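Local coordinates for hydrazine synthase gamma subunit (Candidatus Kuenenia stuttgartiensis, PDB 5C2V), which forms part of the hydrazine synthase complex and reduces nitric oxide to hydroxylamine, the first half-reaction on the way to hydrazine, at residues S36-E41 / Y150-E155; S87-K92 / F103-F108; V209-V214 / T269-G274. One frame throughout, in Å; residues are numbered along the deposited sequence.

Interaction 1 (S36-E41 / Y150-E155); sequences SPFKSE and YIRALE
R152 and F38 run antiparallel alongside each other, the arginine heading for the main chain of S36 and the phenyl ring for A153. Their flat groups stand steeply to one another, ring and guanidinium planes 67° apart, and it is the edge of the ring, not its π face, that meets the face of the guanidinium. F38 CB lies over that face, 3.6 Å from R152 NH2, and F38 CD2 follows near the rim, 3.9 Å from R152 NE. Farther out, F38 CE2 passes R152 CB at 3.9 Å, and CZ ends against the methyl CB of A153, also at 3.9 Å, close to the ring plane. The chi1 of F38, -174°, places CG opposite the backbone N and carries the ring out to this methyl. The arginine chain turns at chi3, which swings the guanidinium toward the loop. There R152 NH1 donates to S36 O over 2.6 Å, with an N-H...O angle of 163°; the oxygen lies in the guanidinium plane. This bond, together with F38 against one face, restricts rotation of the group. A153 also packs on V43 of helix 43-51 and on V8 of the neighbouring hydrazine synthase beta subunit, while I151 touches a heme c. The contact therefore fastens the loop between helices 26-30 and 43-51 to the C-terminal end of helix 141-152, a surface junction in the helical lobe around heme 1.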
loop_
_atom_site.group_PDB
_atom_site.type_symbol
_atom_site.label_atom_id
_atom_site.label_comp_id
_atom_site.label_asym_id
_atom_site.label_seq_id
_atom_site.Cartn_x
_atom_site.Cartn_y
_atom_site.Cartn_z
ATOM N N SER C 36 4.743 -39.792 49.407
ATOM C CA SER C 36 5.836 -39.607 50.349
ATOM C C SER C 36 5.241 -39.402 51.738
ATOM O O SER C 36 4.086 -38.989 51.854
ATOM C CB SER C 36 6.707 -38.416 49.941
ATOM O OG SER C 36 7.319 -38.640 48.683
ATOM N N PRO C 37 6.015 -39.705 52.795
ATOM C CA PRO C 37 5.534 -39.499 54.167
ATOM C C PRO C 37 5.047 -38.071 54.403
ATOM O O PRO C 37 5.727 -37.114 54.033
ATOM C CB PRO C 37 6.768 -39.813 55.029
ATOM C CG PRO C 37 7.931 -39.848 54.074
ATOM C CD PRO C 37 7.359 -40.302 52.775
ATOM N N PHE C 38 3.868 -37.947 55.007
ATOM C CA PHE C 38 3.215 -36.655 55.193
ATOM C C PHE C 38 4.046 -35.698 56.041
ATOM O O PHE C 38 4.587 -36.078 57.079
ATOM C CB PHE C 38 1.835 -36.851 55.828
ATOM C CG PHE C 38 1.022 -35.590 55.922
ATOM C CD1 PHE C 38 1.028 -34.826 57.079
ATOM C CD2 PHE C 38 0.248 -35.169 54.853
ATOM C CE1 PHE C 38 0.279 -33.667 57.166
ATOM C CE2 PHE C 38 -0.504 -34.011 54.934
ATOM C CZ PHE C 38 -0.488 -33.259 56.092
ATOM N N LYS C 39 4.144 -34.455 55.584
ATOM C CA LYS C 39 4.824 -33.407 56.332
ATOM C C LYS C 39 3.919 -32.186 56.458
ATOM O O LYS C 39 3.565 -31.559 55.461
ATOM C CB LYS C 39 6.145 -33.030 55.660
ATOM C CG LYS C 39 7.152 -34.169 55.600
ATOM C CD LYS C 39 8.487 -33.705 55.042
ATOM C CE LYS C 39 9.493 -34.845 55.010
ATOM N NZ LYS C 39 10.820 -34.404 54.495
ATOM N N SER C 40 3.548 -31.853 57.690
ATOM C CA SER C 40 2.604 -30.770 57.936
ATOM C C SER C 40 3.287 -29.406 57.935
ATOM O O SER C 40 2.628 -28.376 58.072
ATOM C CB SER C 40 1.878 -30.988 59.266
ATOM O OG SER C 40 2.789 -30.992 60.350
ATOM N N GLU C 41 4.607 -29.400 57.787
ATOM C CA GLU C 41 5.350 -28.148 57.724
ATOM C C GLU C 41 5.414 -27.614 56.294
ATOM O O GLU C 41 5.780 -26.461 56.070
ATOM C CB GLU C 41 6.764 -28.329 58.287
ATOM C CG GLU C 41 7.633 -29.338 57.544
ATOM C CD GLU C 41 7.424 -30.767 58.015
ATOM O OE1 GLU C 41 6.423 -31.030 58.715
ATOM O OE2 GLU C 41 8.267 -31.629 57.688
ATOM N N TYR C 150 -0.487 -30.376 50.885
ATOM C CA TYR C 150 -1.642 -29.493 51.010
ATOM C C TYR C 150 -2.929 -30.212 50.627
ATOM O O TYR C 150 -3.962 -30.045 51.277
ATOM C CB TYR C 150 -1.477 -28.240 50.149
ATOM C CG TYR C 150 -2.759 -27.447 50.007
ATOM C CD1 TYR C 150 -3.201 -26.619 51.031
ATOM C CD2 TYR C 150 -3.533 -27.537 48.856
ATOM C CE1 TYR C 150 -4.375 -25.899 50.912
ATOM C CE2 TYR C 150 -4.709 -26.821 48.729
ATOM C CZ TYR C 150 -5.125 -26.003 49.759
ATOM O OH TYR C 150 -6.295 -25.288 49.635
ATOM N N ILE C 151 -2.866 -31.004 49.561
ATOM C CA ILE C 151 -4.041 -31.725 49.082
ATOM C C ILE C 151 -4.495 -32.792 50.077
ATOM O O ILE C 151 -5.689 -32.947 50.336
ATOM C CB ILE C 151 -3.768 -32.382 47.721
ATOM C CG1 ILE C 151 -3.439 -31.309 46.685
ATOM C CG2 ILE C 151 -4.962 -33.205 47.267
ATOM C CD1 ILE C 151 -2.450 -31.764 45.658
ATOM N N ARG C 152 -3.533 -33.517 50.638
ATOM C CA ARG C 152 -3.827 -34.575 51.599
ATOM C C ARG C 152 -4.379 -34.018 52.907
ATOM O O ARG C 152 -5.094 -34.709 53.634
ATOM C CB ARG C 152 -2.568 -35.403 51.874
ATOM C CG ARG C 152 -2.108 -36.236 50.688
ATOM C CD ARG C 152 -0.680 -36.730 50.860
ATOM N NE ARG C 152 -0.536 -37.654 51.981
ATOM C CZ ARG C 152 0.598 -38.276 52.289
ATOM N NH1 ARG C 152 1.686 -38.074 51.558
ATOM N NH2 ARG C 152 0.645 -39.102 53.326
ATOM N N ALA C 153 -4.050 -32.763 53.199
ATOM C CA ALA C 153 -4.444 -32.137 54.456
ATOM C C ALA C 153 -5.855 -31.561 54.395
ATOM O O ALA C 153 -6.356 -31.022 55.383
ATOM C CB ALA C 153 -3.450 -31.051 54.834
ATOM N N LEU C 154 -6.495 -31.673 53.235
ATOM C CA LEU C 154 -7.851 -31.166 53.064
ATOM C C LEU C 154 -8.883 -32.129 53.643
ATOM O O LEU C 154 -8.896 -33.316 53.316
ATOM C CB LEU C 154 -8.143 -30.903 51.586
ATOM C CG LEU C 154 -7.410 -29.706 50.974
ATOM C CD1 LEU C 154 -7.722 -29.579 49.490
ATOM C CD2 LEU C 154 -7.768 -28.425 51.715
ATOM N N GLU C 155 -9.750 -31.602 54.503
ATOM C CA GLU C 155 -10.761 -32.405 55.182
ATOM C C GLU C 155 -12.166 -31.985 54.765
ATOM O O GLU C 155 -12.377 -30.857 54.322
ATOM C CB GLU C 155 -10.611 -32.284 56.701
ATOM C CG GLU C 155 -9.240 -32.670 57.235
ATOM C CD GLU C 155 -9.003 -34.168 57.221
ATOM O OE1 GLU C 155 -9.985 -34.928 57.089
ATOM O OE2 GLU C 155 -7.832 -34.585 57.346
#

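Interaction 2 (S87-K92 / F103-F108); sequences SWKNTK and FRHEGF. With CA (calcium ion), chain U; CA (calcium ion), chain S; HEC (heme c), chain V.
This is a buried contact of one salt bridge and aliphatic-on-ring packing between the chain around strand 89-90 and the loop that follows it, gathered round the propionates of one heme c. K89 lies alongside H105, pointing the other way, with K89 CE 3.7 Å from H105 CB. Bends at chi2 and chi4 bring the ammonium across the side chain of E106, where NZ forms a salt bridge with OE2 at 3.1 Å, on its anti side and tilted 28° out of the carboxylate plane; NZ also pairs, more strongly, with E83, and E106 OE1 is bound by H111. K92 and H105 approach head-on, and K92 CE lies over the imidazole face, a CH-pi contact 3.5 Å from the ring centroid and 16° off its normal. R104 NH1 holds propionate oxygen O1D at 3.2 Å in a nearly straight bond (168°), while its NH2 pairs with D82. H105 ND1 faces the other oxygen, O2D, too closely for the bond to be reliable; K89 CD lies 3.4 Å from O2D. S87 binds one calcium ion and N90 another. The segments line part of the propionate end of the heme 1 pocket; this heme, with H67 as axial iron ligand, appears to lie in the active site.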
loop_
_atom_site.group_PDB
_atom_site.type_symbol
_atom_site.label_atom_id
_atom_site.label_comp_id
_atom_site.label_asym_id
_atom_site.label_seq_id
_atom_site.Cartn_x
_atom_site.Cartn_y
_atom_site.Cartn_z
ATOM N N SER C 87 -14.200 -36.480 25.232
ATOM C CA SER C 87 -14.450 -37.139 26.507
ATOM C C SER C 87 -14.335 -36.129 27.633
ATOM O O SER C 87 -13.235 -35.688 27.950
ATOM C CB SER C 87 -13.462 -38.282 26.734
ATOM O OG SER C 87 -12.131 -37.801 26.796
ATOM N N TRP C 88 -15.463 -35.793 28.252
ATOM C CA TRP C 88 -15.527 -34.694 29.212
ATOM C C TRP C 88 -15.316 -35.131 30.658
ATOM O O TRP C 88 -15.755 -36.209 31.058
ATOM C CB TRP C 88 -16.875 -33.979 29.092
ATOM C CG TRP C 88 -17.149 -33.467 27.717
ATOM C CD1 TRP C 88 -17.871 -34.086 26.738
ATOM C CD2 TRP C 88 -16.695 -32.230 27.162
ATOM N NE1 TRP C 88 -17.898 -33.305 25.607
ATOM C CE2 TRP C 88 -17.183 -32.161 25.841
ATOM C CE3 TRP C 88 -15.925 -31.171 27.653
ATOM C CZ2 TRP C 88 -16.926 -31.075 25.008
ATOM C CZ3 TRP C 88 -15.671 -30.096 26.824
ATOM C CH2 TRP C 88 -16.170 -30.055 25.516
ATOM N N LYS C 89 -14.642 -34.289 31.437
ATOM C CA LYS C 89 -14.458 -34.557 32.861
ATOM C C LYS C 89 -14.802 -33.378 33.769
ATOM O O LYS C 89 -14.202 -32.306 33.694
ATOM C CB LYS C 89 -13.025 -35.005 33.144
ATOM C CG LYS C 89 -12.742 -36.430 32.725
ATOM C CD LYS C 89 -13.571 -37.433 33.506
ATOM C CE LYS C 89 -13.070 -38.849 33.268
ATOM N NZ LYS C 89 -12.984 -39.169 31.816
ATOM N N ASN C 90 -15.791 -33.618 34.623
ATOM C CA ASN C 90 -16.169 -32.753 35.734
ATOM C C ASN C 90 -14.964 -32.504 36.648
ATOM O O ASN C 90 -14.185 -33.416 36.916
ATOM C CB ASN C 90 -17.352 -33.424 36.464
ATOM C CG ASN C 90 -17.499 -33.027 37.929
ATOM O OD1 ASN C 90 -17.032 -31.988 38.375
ATOM N ND2 ASN C 90 -18.171 -33.883 38.687
ATOM N N THR C 91 -14.801 -31.267 37.114
ATOM C CA THR C 91 -13.662 -30.925 37.968
ATOM C C THR C 91 -13.797 -31.582 39.338
ATOM O O THR C 91 -14.798 -31.401 40.031
ATOM C CB THR C 91 -13.511 -29.399 38.145
ATOM O OG1 THR C 91 -13.314 -28.784 36.866
ATOM C CG2 THR C 91 -12.321 -29.078 39.042
ATOM N N LYS C 92 -12.774 -32.339 39.724
ATOM C CA LYS C 92 -12.822 -33.147 40.938
ATOM C C LYS C 92 -12.937 -32.325 42.218
ATOM O O LYS C 92 -12.294 -31.287 42.370
ATOM C CB LYS C 92 -11.585 -34.044 41.021
ATOM C CG LYS C 92 -11.835 -35.487 40.617
ATOM C CD LYS C 92 -12.748 -36.182 41.615
ATOM C CE LYS C 92 -12.964 -37.641 41.252
ATOM N NZ LYS C 92 -13.858 -38.335 42.221
ATOM N N PHE C 103 -6.951 -42.335 42.266
ATOM C CA PHE C 103 -7.441 -40.986 42.015
ATOM C C PHE C 103 -7.992 -40.774 40.605
ATOM O O PHE C 103 -8.112 -41.716 39.820
ATOM C CB PHE C 103 -6.329 -39.985 42.324
ATOM C CG PHE C 103 -5.693 -40.206 43.670
ATOM C CD1 PHE C 103 -6.399 -39.940 44.832
ATOM C CD2 PHE C 103 -4.402 -40.694 43.773
ATOM C CE1 PHE C 103 -5.826 -40.148 46.074
ATOM C CE2 PHE C 103 -3.822 -40.904 45.014
ATOM C CZ PHE C 103 -4.536 -40.629 46.164
ATOM N N ARG C 104 -8.321 -39.516 40.313
ATOM C CA ARG C 104 -9.110 -39.112 39.148
ATOM C C ARG C 104 -10.490 -39.770 39.123
ATOM O O ARG C 104 -11.121 -39.946 40.164
ATOM C CB ARG C 104 -8.367 -39.435 37.847
ATOM C CG ARG C 104 -7.071 -38.669 37.636
ATOM C CD ARG C 104 -7.148 -37.859 36.355
ATOM N NE ARG C 104 -5.859 -37.723 35.686
ATOM C CZ ARG C 104 -5.718 -37.340 34.421
ATOM N NH1 ARG C 104 -6.790 -37.059 33.691
ATOM N NH2 ARG C 104 -4.511 -37.242 33.882
ATOM N N HIS C 105 -10.938 -40.153 37.932
ATOM C CA HIS C 105 -12.290 -40.674 37.746
ATOM C C HIS C 105 -12.266 -42.094 37.200
ATOM O O HIS C 105 -12.744 -43.025 37.847
ATOM C CB HIS C 105 -13.095 -39.770 36.808
ATOM C CG HIS C 105 -13.760 -38.616 37.496
ATOM N ND1 HIS C 105 -13.226 -37.345 37.502
ATOM C CD2 HIS C 105 -14.916 -38.542 38.193
ATOM C CE1 HIS C 105 -14.028 -36.538 38.176
ATOM N NE2 HIS C 105 -15.059 -37.240 38.606
ATOM N N GLU C 106 -11.725 -42.243 35.995
ATOM C CA GLU C 106 -11.578 -43.550 35.367
ATOM C C GLU C 106 -10.782 -44.487 36.267
ATOM O O GLU C 106 -9.771 -44.094 36.847
ATOM C CB GLU C 106 -10.899 -43.413 34.004
ATOM C CG GLU C 106 -11.594 -42.434 33.072
ATOM C CD GLU C 106 -10.965 -42.387 31.695
ATOM O OE1 GLU C 106 -9.922 -43.044 31.493
ATOM O OE2 GLU C 106 -11.514 -41.695 30.813
ATOM N N GLY C 107 -11.251 -45.725 36.387
ATOM C CA GLY C 107 -10.655 -46.678 37.305
ATOM C C GLY C 107 -9.635 -47.601 36.671
ATOM O O GLY C 107 -9.013 -47.262 35.664
ATOM N N PHE C 108 -9.467 -48.777 37.268
ATOM C CA PHE C 108 -8.468 -49.741 36.821
ATOM C C PHE C 108 -8.778 -50.308 35.441
ATOM O O PHE C 108 -7.866 -50.653 34.689
ATOM C CB PHE C 108 -8.346 -50.887 37.828
ATOM C CG PHE C 108 -7.767 -50.472 39.150
ATOM C CD1 PHE C 108 -6.395 -50.419 39.332
ATOM C CD2 PHE C 108 -8.593 -50.139 40.210
ATOM C CE1 PHE C 108 -5.857 -50.038 40.546
ATOM C CE2 PHE C 108 -8.062 -49.758 41.427
ATOM C CZ PHE C 108 -6.691 -49.707 41.595
HETATM CA CA CA U . -10.928 -35.380 27.577
HETATM CA CA CA S . -18.617 -32.594 40.293
HETATM FE FE HEC V . -7.084 -30.802 38.908
HETATM C CHA HEC V . -8.617 -33.872 39.092
HETATM C CHB HEC V . -5.399 -31.480 41.794
HETATM C CHC HEC V . -5.355 -27.832 38.598
HETATM C CHD HEC V . -9.270 -29.755 36.487
HETATM N NA HEC V . -6.995 -32.412 40.189
HETATM C C1A HEC V . -7.767 -33.554 40.128
HETATM C C2A HEC V . -7.527 -34.329 41.336
HETATM C C3A HEC V . -6.630 -33.660 42.077
HETATM C C4A HEC V . -6.284 -32.444 41.369
HETATM C CMA HEC V . -6.039 -34.067 43.446
HETATM C CAA HEC V . -8.186 -35.691 41.670
HETATM C CBA HEC V . -9.042 -35.612 42.934
HETATM C CGA HEC V . -9.631 -36.962 43.249
HETATM O O1A HEC V . -9.459 -37.902 42.431
HETATM O O2A HEC V . -10.275 -37.098 44.323
HETATM N NB HEC V . -5.720 -29.765 40.066
HETATM C C1B HEC V . -4.997 -30.377 41.072
HETATM C C2B HEC V . -3.748 -29.661 41.228
HETATM C C3B HEC V . -3.737 -28.648 40.352
HETATM C C4B HEC V . -4.975 -28.696 39.601
HETATM C CMB HEC V . -2.650 -30.015 42.255
HETATM C CAB HEC V . -2.615 -27.603 40.142
HETATM C CBB HEC V . -1.369 -28.253 39.501
HETATM N NC HEC V . -7.287 -29.094 37.768
HETATM C C1C HEC V . -6.443 -28.001 37.769
HETATM C C2C HEC V . -6.816 -27.142 36.664
HETATM C C3C HEC V . -7.975 -27.602 36.173
HETATM C C4C HEC V . -8.245 -28.886 36.796
HETATM C CMC HEC V . -6.230 -25.729 36.435
HETATM C CAC HEC V . -8.805 -26.968 35.031
HETATM C CBC HEC V . -8.033 -27.055 33.696
HETATM N ND HEC V . -8.743 -31.657 37.986
HETATM C C1D HEC V . -9.380 -31.072 36.891
HETATM C C2D HEC V . -10.185 -32.077 36.234
HETATM C C3D HEC V . -9.983 -33.361 37.049
HETATM C C4D HEC V . -9.072 -33.007 38.115
HETATM C CMD HEC V . -11.064 -31.894 34.979
HETATM C CAD HEC V . -10.609 -34.745 36.780
HETATM C CBD HEC V . -9.779 -35.452 35.712
HETATM C CGD HEC V . -10.356 -36.816 35.444
HETATM O O1D HEC V . -9.795 -37.552 34.591
HETATM O O2D HEC V . -11.378 -37.165 36.085
HETATM O O HOH W 1 -16.674 -32.873 41.696
HETATM O O HOH W 2 -18.483 -30.251 40.589
HETATM O O HOH W 3 -11.186 -34.170 29.644
HETATM O O HOH W 4 -5.904 -31.862 37.536
#

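Interaction 3 (V209-V214 / T269-G274); sequences VGTGRV and TYFHDG. With CA (calcium ion), chain S; HEC (heme c), chain B.
R213, T211 and H272 carry most of this buried contact, which closes round the propionates of heme 2 in the cytochrome c domain. T211 serves both ring and heme. Its methyl CG2 stands over the centre of the F271 ring, a CH-pi contact of 3.7 Å to the centroid and only 9° off the normal, while OG1 donates to propionate oxygen O1D at 2.7 Å. A chi1 of 56° sets OG1 between the backbone N and the carbonyl carbon, so that hydroxyl and methyl can serve these two partners at once. H272 approaches O1D as well, its ND1 making a weak hydrogen bond, and its CE1 meets T211 O at the ring edge, 3.1 Å away. The far nitrogen NE2 is held by D251, and F256 stacks on the imidazole. F271 in turn meets H293, an axial ligand of the heme 2 iron, edge to face. R213 runs obliquely across H272, their planes nearly parallel, with R213 NE 4.0 Å from H272 CE1. The same arginine crosses D273 at about a right angle; its NH1 bonds to V287 O, and F227 adds a cation-pi contact. In the salt bridge with D273, R213 NH2 reaches OD1 only weakly, whereas R213 NE donates to OD2 at 2.9 Å from above the carboxylate plane, 50° out of it.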
loop_
_atom_site.group_PDB
_atom_site.type_symbol
_atom_site.label_atom_id
_atom_site.label_comp_id
_atom_site.label_asym_id
_atom_site.label_seq_id
_atom_site.Cartn_x
_atom_site.Cartn_y
_atom_site.Cartn_z
ATOM N N VAL C 209 -21.702 -48.460 36.185
ATOM C CA VAL C 209 -23.015 -47.968 36.587
ATOM C C VAL C 209 -23.869 -47.541 35.396
ATOM O O VAL C 209 -24.963 -47.007 35.573
ATOM C CB VAL C 209 -22.891 -46.798 37.573
ATOM C CG1 VAL C 209 -22.601 -47.323 38.966
ATOM C CG2 VAL C 209 -21.801 -45.846 37.123
ATOM N N GLY C 210 -23.350 -47.741 34.190
ATOM C CA GLY C 210 -24.075 -47.389 32.982
ATOM C C GLY C 210 -23.963 -45.915 32.646
ATOM O O GLY C 210 -24.789 -45.367 31.917
ATOM N N THR C 211 -22.937 -45.271 33.191
ATOM C CA THR C 211 -22.694 -43.856 32.940
ATOM C C THR C 211 -21.678 -43.635 31.824
ATOM O O THR C 211 -21.352 -42.496 31.492
ATOM C CB THR C 211 -22.201 -43.139 34.209
ATOM O OG1 THR C 211 -21.036 -43.803 34.712
ATOM C CG2 THR C 211 -23.285 -43.134 35.274
ATOM N N GLY C 212 -21.180 -44.724 31.247
ATOM C CA GLY C 212 -20.219 -44.629 30.163
ATOM C C GLY C 212 -20.828 -43.992 28.930
ATOM O O GLY C 212 -21.847 -44.458 28.420
ATOM N N ARG C 213 -20.206 -42.921 28.448
ATOM C CA ARG C 213 -20.715 -42.203 27.286
ATOM C C ARG C 213 -20.162 -42.811 26.001
ATOM O O ARG C 213 -18.949 -42.850 25.798
ATOM C CB ARG C 213 -20.356 -40.718 27.364
ATOM C CG ARG C 213 -20.646 -40.070 28.712
ATOM C CD ARG C 213 -22.070 -40.330 29.169
ATOM N NE ARG C 213 -22.333 -39.750 30.483
ATOM C CZ ARG C 213 -23.390 -40.045 31.232
ATOM N NH1 ARG C 213 -24.289 -40.919 30.800
ATOM N NH2 ARG C 213 -23.550 -39.466 32.415
ATOM N N VAL C 214 -21.055 -43.282 25.137
ATOM C CA VAL C 214 -20.638 -43.945 23.907
ATOM C C VAL C 214 -21.166 -43.239 22.663
ATOM O O VAL C 214 -21.887 -42.245 22.757
ATOM C CB VAL C 214 -21.104 -45.414 23.879
ATOM C CG1 VAL C 214 -20.420 -46.207 24.981
ATOM C CG2 VAL C 214 -22.617 -45.492 24.016
ATOM N N THR C 269 -22.709 -30.430 39.879
ATOM C CA THR C 269 -22.839 -31.270 38.693
ATOM C C THR C 269 -22.066 -32.615 38.755
ATOM O O THR C 269 -20.861 -32.683 38.474
ATOM C CB THR C 269 -22.445 -30.476 37.450
ATOM O OG1 THR C 269 -23.290 -29.322 37.350
ATOM C CG2 THR C 269 -22.673 -31.308 36.252
ATOM N N TYR C 270 -22.751 -33.628 39.285
ATOM C CA TYR C 270 -22.221 -34.975 39.555
ATOM C C TYR C 270 -21.946 -35.928 38.372
ATOM O O TYR C 270 -22.084 -35.575 37.205
ATOM C CB TYR C 270 -23.185 -35.670 40.517
ATOM C CG TYR C 270 -23.717 -34.699 41.530
ATOM C CD1 TYR C 270 -22.944 -34.323 42.613
ATOM C CD2 TYR C 270 -24.968 -34.114 41.377
ATOM C CE1 TYR C 270 -23.405 -33.420 43.530
ATOM C CE2 TYR C 270 -25.439 -33.198 42.293
ATOM C CZ TYR C 270 -24.650 -32.854 43.369
ATOM O OH TYR C 270 -25.107 -31.946 44.296
ATOM N N PHE C 271 -21.606 -37.161 38.752
ATOM C CA PHE C 271 -20.882 -38.193 37.989
ATOM C C PHE C 271 -19.514 -37.745 37.455
ATOM O O PHE C 271 -18.904 -36.834 38.012
ATOM C CB PHE C 271 -21.742 -38.701 36.823
ATOM C CG PHE C 271 -22.903 -39.554 37.254
ATOM C CD1 PHE C 271 -22.799 -40.374 38.366
ATOM C CD2 PHE C 271 -24.094 -39.538 36.548
ATOM C CE1 PHE C 271 -23.863 -41.158 38.769
ATOM C CE2 PHE C 271 -25.163 -40.322 36.948
ATOM C CZ PHE C 271 -25.046 -41.133 38.059
ATOM N N HIS C 272 -19.045 -38.364 36.370
ATOM C CA HIS C 272 -17.687 -38.088 35.881
ATOM C C HIS C 272 -17.603 -36.953 34.861
ATOM O O HIS C 272 -16.700 -36.120 34.918
ATOM C CB HIS C 272 -17.037 -39.362 35.317
ATOM C CG HIS C 272 -17.616 -39.837 34.020
ATOM N ND1 HIS C 272 -18.893 -40.345 33.913
ATOM C CD2 HIS C 272 -17.077 -39.909 32.783
ATOM C CE1 HIS C 272 -19.119 -40.694 32.659
ATOM N NE2 HIS C 272 -18.034 -40.442 31.952
ATOM N N ASP C 273 -18.543 -36.939 33.922
ATOM C CA ASP C 273 -18.552 -35.943 32.860
ATOM C C ASP C 273 -19.421 -34.770 33.269
ATOM O O ASP C 273 -19.543 -33.782 32.546
ATOM C CB ASP C 273 -19.060 -36.549 31.552
ATOM C CG ASP C 273 -20.507 -36.999 31.640
ATOM O OD1 ASP C 273 -20.979 -37.277 32.763
ATOM O OD2 ASP C 273 -21.174 -37.073 30.586
ATOM N N GLY C 274 -20.029 -34.890 34.441
ATOM C CA GLY C 274 -20.969 -33.892 34.894
ATOM C C GLY C 274 -22.280 -34.033 34.148
ATOM O O GLY C 274 -22.937 -33.046 33.820
HETATM CA CA CA S . -18.617 -32.594 40.293
HETATM FE FE HEC B . -23.306 -44.285 43.332
HETATM C CHA HEC B . -21.487 -41.834 41.755
HETATM C CHB HEC B . -25.208 -41.893 44.869
HETATM C CHC HEC B . -25.561 -46.702 44.310
HETATM C CHD HEC B . -21.229 -46.708 42.126
HETATM N NA HEC B . -23.357 -42.238 43.297
HETATM C C1A HEC B . -22.478 -41.416 42.617
HETATM C C2A HEC B . -22.790 -40.045 42.970
HETATM C C3A HEC B . -23.814 -40.059 43.828
HETATM C C4A HEC B . -24.195 -41.439 44.052
HETATM C CMA HEC B . -24.475 -38.820 44.471
HETATM C CAA HEC B . -22.060 -38.786 42.451
HETATM C CBA HEC B . -20.644 -38.746 43.019
HETATM C CGA HEC B . -19.852 -37.659 42.340
HETATM O O1A HEC B . -18.769 -37.292 42.860
HETATM O O2A HEC B . -20.309 -37.156 41.281
HETATM N NB HEC B . -25.029 -44.308 44.463
HETATM C C1B HEC B . -25.713 -43.176 44.867
HETATM C C2B HEC B . -27.044 -43.578 45.273
HETATM C C3B HEC B . -27.139 -44.907 45.125
HETATM C C4B HEC B . -25.873 -45.392 44.607
HETATM C CMB HEC B . -28.134 -42.618 45.801
HETATM C CAB HEC B . -28.370 -45.794 45.429
HETATM C CBB HEC B . -29.490 -45.530 44.398
HETATM N NC HEC B . -23.383 -46.329 43.238
HETATM C C1C HEC B . -24.405 -47.138 43.697
HETATM C C2C HEC B . -24.096 -48.502 43.314
HETATM C C3C HEC B . -22.852 -48.516 42.819
HETATM C C4C HEC B . -22.411 -47.140 42.688
HETATM C CMC HEC B . -24.900 -49.740 43.770
HETATM C CAC HEC B . -22.062 -49.756 42.337
HETATM C CBC HEC B . -22.726 -50.373 41.087
HETATM N ND HEC B . -21.566 -44.267 42.172
HETATM C C1D HEC B . -20.980 -45.429 41.676
HETATM C C2D HEC B . -20.070 -45.075 40.608
HETATM C C3D HEC B . -20.152 -43.545 40.498
HETATM C C4D HEC B . -21.107 -43.136 41.505
HETATM C CMD HEC B . -19.199 -46.033 39.766
HETATM C CAD HEC B . -19.394 -42.626 39.516
HETATM C CBD HEC B . -19.875 -42.901 38.096
HETATM C CGD HEC B . -19.384 -41.820 37.173
HETATM O O1D HEC B . -19.736 -41.855 35.965
HETATM O O2D HEC B . -18.640 -40.921 37.646
HETATM O O HOH W 2 -18.483 -30.251 40.589
HETATM O O HOH W 1 -16.674 -32.873 41.696
#

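From the N terminus, interaction 1 opens first and closes a long loop when residues 150-155 return to 36-41. Interaction 2 is nested inside that loop, joining strand 89-90 to the chain just after it without touching interaction 1. Interaction 3 follows in series: 209-214 and 269-274 meet within the cytochrome c domain, on the far side of the chain's centre from interaction 1. Interactions 2 and 3 touch directly. N90 N lies 2.7 Å from H272 O, probably a hydrogen bond, and N90 and T269 share a calcium ion with two waters. This seam ties the surroundings of heme 1 to those of heme 2.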